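Local structure of beta-Ala-His dipeptidase (Homo sapiens, 3DLJ) at residues F17-L22 / F158-Q163; L406-A411 / V444-G449. The protein hydrolyses Xaa-His dipeptides, above all carnosine and anserine, as a secreted zinc metallopeptidase of the M20 family. All blocks are in the same frame, centred on the assembly; numbering follows the deposited sequence.

Interaction 1 of 2, residues F17-L22 / F158-Q163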
loop_
_atom_site.group_PDB
_atom_site.type_symbol
_atom_site.label_atom_id
_atom_site.label_comp_id
_atom_site.label_asym_id
_atom_site.label_seq_id
_atom_site.Cartn_x
_atom_site.Cartn_y
_atom_site.Cartn_z
ATOM N N PHE A 17 -0.947 27.563 8.489
ATOM C CA PHE A 17 -1.575 26.700 9.506
ATOM C C PHE A 17 -2.964 27.204 9.888
ATOM O O PHE A 17 -3.894 26.403 10.018
ATOM C CB PHE A 17 -0.701 26.609 10.768
ATOM C CG PHE A 17 0.479 25.657 10.654
ATOM C CD1 PHE A 17 0.987 25.264 9.413
ATOM C CD2 PHE A 17 1.097 25.169 11.805
ATOM C CE1 PHE A 17 2.078 24.408 9.321
ATOM C CE2 PHE A 17 2.188 24.298 11.720
ATOM C CZ PHE A 17 2.682 23.928 10.476
ATOM N N GLN A 18 -3.089 28.520 10.083
ATOM C CA GLN A 18 -4.376 29.165 10.337
ATOM C C GLN A 18 -5.357 28.837 9.214
ATOM O O GLN A 18 -6.485 28.468 9.490
ATOM C CB GLN A 18 -4.252 30.700 10.446
ATOM C CG GLN A 18 -3.405 31.250 11.580
ATOM C CD GLN A 18 -3.138 32.788 11.454
ATOM O OE1 GLN A 18 -3.921 33.543 10.824
ATOM N NE2 GLN A 18 -2.046 33.240 12.062
ATOM N N TYR A 19 -4.924 29.007 7.961
ATOM C CA TYR A 19 -5.732 28.695 6.757
ATOM C C TYR A 19 -6.255 27.253 6.790
ATOM O O TYR A 19 -7.451 27.007 6.640
ATOM C CB TYR A 19 -4.928 28.968 5.460
ATOM C CG TYR A 19 -5.712 28.805 4.170
ATOM C CD1 TYR A 19 -6.267 29.909 3.503
ATOM C CD2 TYR A 19 -5.913 27.539 3.623
ATOM C CE1 TYR A 19 -7.002 29.742 2.302
ATOM C CE2 TYR A 19 -6.631 27.362 2.464
ATOM C CZ TYR A 19 -7.178 28.454 1.803
ATOM O OH TYR A 19 -7.890 28.190 0.644
ATOM N N ILE A 20 -5.349 26.310 7.002
ATOM C CA ILE A 20 -5.692 24.887 7.089
ATOM C C ILE A 20 -6.768 24.616 8.173
ATOM O O ILE A 20 -7.735 23.918 7.898
ATOM C CB ILE A 20 -4.414 23.989 7.239
ATOM C CG1 ILE A 20 -3.552 24.057 5.967
ATOM C CG2 ILE A 20 -4.796 22.548 7.513
ATOM C CD1 ILE A 20 -2.009 23.709 6.148
ATOM N N ASP A 21 -6.624 25.204 9.370
ATOM C CA ASP A 21 -7.650 25.074 10.428
ATOM C C ASP A 21 -8.990 25.684 10.071
ATOM O O ASP A 21 -10.018 25.084 10.366
ATOM C CB ASP A 21 -7.194 25.662 11.769
ATOM C CG ASP A 21 -6.174 24.789 12.495
ATOM O OD1 ASP A 21 -6.165 23.524 12.371
ATOM O OD2 ASP A 21 -5.368 25.404 13.211
ATOM N N LEU A 22 -8.989 26.873 9.461
ATOM C CA LEU A 22 -10.237 27.492 8.946
ATOM C C LEU A 22 -10.890 26.757 7.764
ATOM O O LEU A 22 -12.109 26.806 7.619
ATOM C CB LEU A 22 -10.008 28.947 8.537
ATOM C CG LEU A 22 -9.714 29.977 9.650
ATOM C CD1 LEU A 22 -9.076 31.274 9.100
ATOM C CD2 LEU A 22 -10.996 30.274 10.471
ATOM N N PHE A 158 -0.695 27.862 0.527
ATOM C CA PHE A 158 0.306 28.829 0.034
ATOM C C PHE A 158 -0.231 29.598 -1.186
ATOM O O PHE A 158 -0.014 30.792 -1.322
ATOM C CB PHE A 158 1.618 28.129 -0.372
ATOM C CG PHE A 158 2.445 27.608 0.779
ATOM C CD1 PHE A 158 2.163 26.383 1.361
ATOM C CD2 PHE A 158 3.547 28.327 1.246
ATOM C CE1 PHE A 158 2.934 25.894 2.413
ATOM C CE2 PHE A 158 4.312 27.839 2.299
ATOM C CZ PHE A 158 3.997 26.605 2.873
ATOM N N ARG A 159 -0.930 28.899 -2.068
ATOM C CA ARG A 159 -1.486 29.506 -3.278
ATOM C C ARG A 159 -2.610 30.523 -2.987
ATOM O O ARG A 159 -2.602 31.643 -3.511
ATOM C CB ARG A 159 -1.955 28.409 -4.253
ATOM C CG ARG A 159 -0.821 27.483 -4.788
ATOM C CD ARG A 159 0.169 28.206 -5.736
ATOM N NE ARG A 159 -0.540 28.741 -6.893
ATOM C CZ ARG A 159 -0.289 29.911 -7.472
ATOM N NH1 ARG A 159 0.678 30.700 -7.004
ATOM N NH2 ARG A 159 -1.027 30.306 -8.509
ATOM N N ALA A 160 -3.582 30.119 -2.169
ATOM C CA ALA A 160 -4.657 31.014 -1.728
ATOM C C ALA A 160 -4.112 32.282 -1.041
ATOM O O ALA A 160 -4.621 33.373 -1.262
ATOM C CB ALA A 160 -5.602 30.279 -0.814
ATOM N N LEU A 161 -3.073 32.139 -0.225
ATOM C CA LEU A 161 -2.488 33.275 0.500
ATOM C C LEU A 161 -1.430 34.070 -0.273
ATOM O O LEU A 161 -0.863 35.018 0.257
ATOM C CB LEU A 161 -1.903 32.810 1.842
ATOM C CG LEU A 161 -2.877 32.147 2.818
ATOM C CD1 LEU A 161 -2.150 31.514 3.988
ATOM C CD2 LEU A 161 -3.937 33.133 3.285
ATOM N N GLU A 162 -1.187 33.697 -1.525
ATOM C CA GLU A 162 -0.143 34.312 -2.356
ATOM C C GLU A 162 1.201 34.293 -1.635
ATOM O O GLU A 162 2.003 35.224 -1.719
ATOM C CB GLU A 162 -0.528 35.734 -2.801
ATOM C CG GLU A 162 -1.826 35.793 -3.600
ATOM C CD GLU A 162 -2.445 37.181 -3.618
ATOM O OE1 GLU A 162 -1.768 38.132 -4.078
ATOM O OE2 GLU A 162 -3.617 37.315 -3.184
ATOM N N GLN A 163 1.425 33.214 -0.906
ATOM C CA GLN A 163 2.711 32.973 -0.347
ATOM C C GLN A 163 3.511 32.067 -1.299
ATOM O O GLN A 163 3.039 31.022 -1.744
ATOM C CB GLN A 163 2.605 32.398 1.063
ATOM C CG GLN A 163 3.971 32.196 1.725
ATOM C CD GLN A 163 3.885 31.832 3.193
ATOM O OE1 GLN A 163 2.840 32.024 3.833
ATOM N NE2 GLN A 163 5.002 31.321 3.750
#
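Tyr19 and Leu161 mark the closest backbone approach, 8.4 Å between their CA atoms, where the last turns of helix 13-22 meet the C-terminal end of helix 141-160. That end is closed by a Schellman motif: Glu162 takes positive phi (53°), and the amides of Gln163 and Glu162 bond back to the carbonyls of Phe158 and Arg159 in the last turn. The separation leaves room for side chains alone, and no hydrogen bond crosses; 144 Å² is buried in all, about half of it on Tyr19.

The ring of Tyr19 reaches the opposing helix end because chi1 (-174°) turns CG away from the backbone N. The side chains of Tyr19 and Leu161 run past each other in opposite directions, which brings Leu161 CD1 to 4.0 Å from Tyr19 CB, while Leu161 CD2 lies obliquely to the ring, 4.0 Å from Tyr19 CD1. The phenol end of the ring belongs to Ala160. His23 stacks on the Tyr19 ring, and Phe27 of helix 24-35 touches the same side chain. This is a contact at the protein surface, remote from the zinc site, joining the N-terminal helix to helix 141-160 of the M20 catalytic domain. The Ala160 methyl carbon, CB, sits 3.5 Å from Tyr19 CE1 and 3.4 Å from Tyr19 OH.

Interaction 2 of 2, residues L406-A411 / V444-G449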
loop_
_atom_site.group_PDB
_atom_site.type_symbol
_atom_site.label_atom_id
_atom_site.label_comp_id
_atom_site.label_asym_id
_atom_site.label_seq_id
_atom_site.Cartn_x
_atom_site.Cartn_y
_atom_site.Cartn_z
ATOM N N LEU A 406 15.886 14.014 6.795
ATOM C CA LEU A 406 16.053 15.052 7.822
ATOM C C LEU A 406 14.965 16.144 7.777
ATOM O O LEU A 406 14.448 16.573 8.828
ATOM C CB LEU A 406 17.450 15.675 7.726
ATOM C CG LEU A 406 17.845 16.746 8.758
ATOM C CD1 LEU A 406 17.641 16.283 10.229
ATOM C CD2 LEU A 406 19.290 17.216 8.528
ATOM N N ALA A 407 14.630 16.583 6.560
ATOM C CA ALA A 407 13.548 17.539 6.330
ATOM C C ALA A 407 12.235 17.056 6.943
ATOM O O ALA A 407 11.535 17.826 7.596
ATOM C CB ALA A 407 13.373 17.799 4.822
ATOM N N ALA A 408 11.924 15.773 6.723
ATOM C CA ALA A 408 10.720 15.129 7.252
ATOM C C ALA A 408 10.690 15.114 8.793
ATOM O O ALA A 408 9.666 15.448 9.389
ATOM C CB ALA A 408 10.582 13.707 6.680
ATOM N N LYS A 409 11.814 14.727 9.411
ATOM C CA LYS A 409 12.006 14.717 10.877
ATOM C C LYS A 409 11.714 16.076 11.507
ATOM O O LYS A 409 10.920 16.173 12.455
ATOM C CB LYS A 409 13.442 14.315 11.234
ATOM C CG LYS A 409 13.846 12.922 10.792
ATOM C CD LYS A 409 15.359 12.752 10.847
ATOM C CE LYS A 409 15.756 11.301 11.088
ATOM N NZ LYS A 409 17.245 11.117 11.061
ATOM N N ARG A 410 12.370 17.107 10.972
ATOM C CA ARG A 410 12.108 18.497 11.339
ATOM C C ARG A 410 10.654 18.940 11.132
ATOM O O ARG A 410 10.070 19.558 12.018
ATOM C CB ARG A 410 13.065 19.441 10.604
ATOM C CG ARG A 410 14.542 19.285 10.986
ATOM N N ALA A 411 10.058 18.620 9.985
ATOM C CA ALA A 411 8.660 18.978 9.748
ATOM C C ALA A 411 7.742 18.332 10.786
ATOM O O ALA A 411 6.791 18.965 11.247
ATOM C CB ALA A 411 8.221 18.610 8.323
ATOM N N VAL A 444 11.340 9.354 0.164
ATOM C CA VAL A 444 11.007 9.455 1.590
ATOM C C VAL A 444 9.547 9.057 1.838
ATOM O O VAL A 444 8.624 9.586 1.209
ATOM C CB VAL A 444 11.312 10.879 2.170
ATOM C CG1 VAL A 444 10.648 11.960 1.333
ATOM C CG2 VAL A 444 10.876 10.993 3.632
ATOM N N LEU A 445 9.339 8.118 2.749
ATOM C CA LEU A 445 7.979 7.708 3.083
ATOM C C LEU A 445 7.453 8.431 4.315
ATOM O O LEU A 445 7.916 8.208 5.429
ATOM C CB LEU A 445 7.860 6.185 3.250
ATOM C CG LEU A 445 8.424 5.288 2.152
ATOM C CD1 LEU A 445 8.304 3.863 2.615
ATOM C CD2 LEU A 445 7.710 5.477 0.835
ATOM N N ILE A 446 6.469 9.300 4.097
ATOM C CA ILE A 446 5.832 10.042 5.184
ATOM C C ILE A 446 4.410 9.513 5.421
ATOM O O ILE A 446 3.482 9.898 4.730
ATOM C CB ILE A 446 5.820 11.572 4.911
ATOM C CG1 ILE A 446 7.217 12.038 4.437
ATOM C CG2 ILE A 446 5.385 12.323 6.159
ATOM C CD1 ILE A 446 7.325 13.518 4.066
ATOM N N PRO A 447 4.250 8.630 6.413
ATOM C CA PRO A 447 2.951 8.055 6.708
ATOM C C PRO A 447 2.014 9.112 7.300
ATOM O O PRO A 447 2.440 9.872 8.156
ATOM C CB PRO A 447 3.275 6.949 7.726
ATOM C CG PRO A 447 4.593 7.351 8.360
ATOM C CD PRO A 447 5.319 8.161 7.328
ATOM N N LEU A 448 0.766 9.175 6.811
ATOM C CA LEU A 448 -0.281 10.004 7.437
ATOM C C LEU A 448 -1.318 9.163 8.180
ATOM O O LEU A 448 -2.020 9.667 9.069
ATOM C CB LEU A 448 -1.000 10.914 6.421
ATOM C CG LEU A 448 -0.319 12.139 5.803
ATOM C CD1 LEU A 448 -1.371 13.168 5.358
ATOM C CD2 LEU A 448 0.630 12.747 6.770
ATOM N N GLY A 449 -1.398 7.884 7.832
ATOM C CA GLY A 449 -2.390 7.001 8.417
ATOM C C GLY A 449 -2.119 6.525 9.828
ATOM O O GLY A 449 -0.971 6.416 10.251
#
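Ala408 meets Val444 and Ile446 where helix 403-416 packs on strand 444-445, an outermost strand of the six-stranded mixed sheet in the M20 catalytic domain, and on the residue that follows it. The nearest CA atoms, those of Ala408 and Ile446, are 7.4 Å apart, and the CB bonds of all three residues are directed across the interface.

From Ile446 CB the two branches diverge: CG2 stays 5.4 Å from Ala408 CB, while CG1 comes to 4.4 Å from it. CG1 stands anti to the carbonyl carbon (chi1 -47°), and the chain continues nearly fully extended (chi2 177°) to CD1, the nearest of the three at 4.2 Å from Ala408 CB. Val444, two residues earlier and on the strand itself, supplies CG2 at 4.1 Å from Ala408 CB. The single methyl of Ala408 is thus met by two branched residues, one methyl from each.

Val203 of strand 201-204 touches Val444 and Ile446, Leu473 of helix 464-482 touches Ile446, and Ile217 touches Ala408. The backbone of Val444 and Ile446 is hydrogen-bonded to strand 201-204, just before the zinc ligand Asp206; the Ile446 side chain is about 9 Å from that of Asp206.

Tyr405 OH, from the same helix, makes a weak hydrogen bond with Leu445 N. All three touching residues are buried and no hydrogen bond joins the segments, so between them the contact, 78 Å², rests on dispersion and exclusion of water.

From the N terminus, helix 13-22 is met first; interaction 1 closes when the chain, 136 residues later, reaches the end of helix 141-160. Interaction 2 opens only afterwards, at 406-411, and closes over the much shorter span to 444-449, so the two loops follow in series and neither nest nor cross. Their centres are 21 Å apart on the same side of the chain's centre, and their nearest atoms, about 6 Å apart, do not touch. Helix 464-482 reaches both neighbourhoods, packing on Ile20 and Phe158 near the first and on Ala407 and Ile446 near the second. Interaction 1 joins two helices at the surface; interaction 2 joins a helix to buried residues of strand 444-445 and just after it.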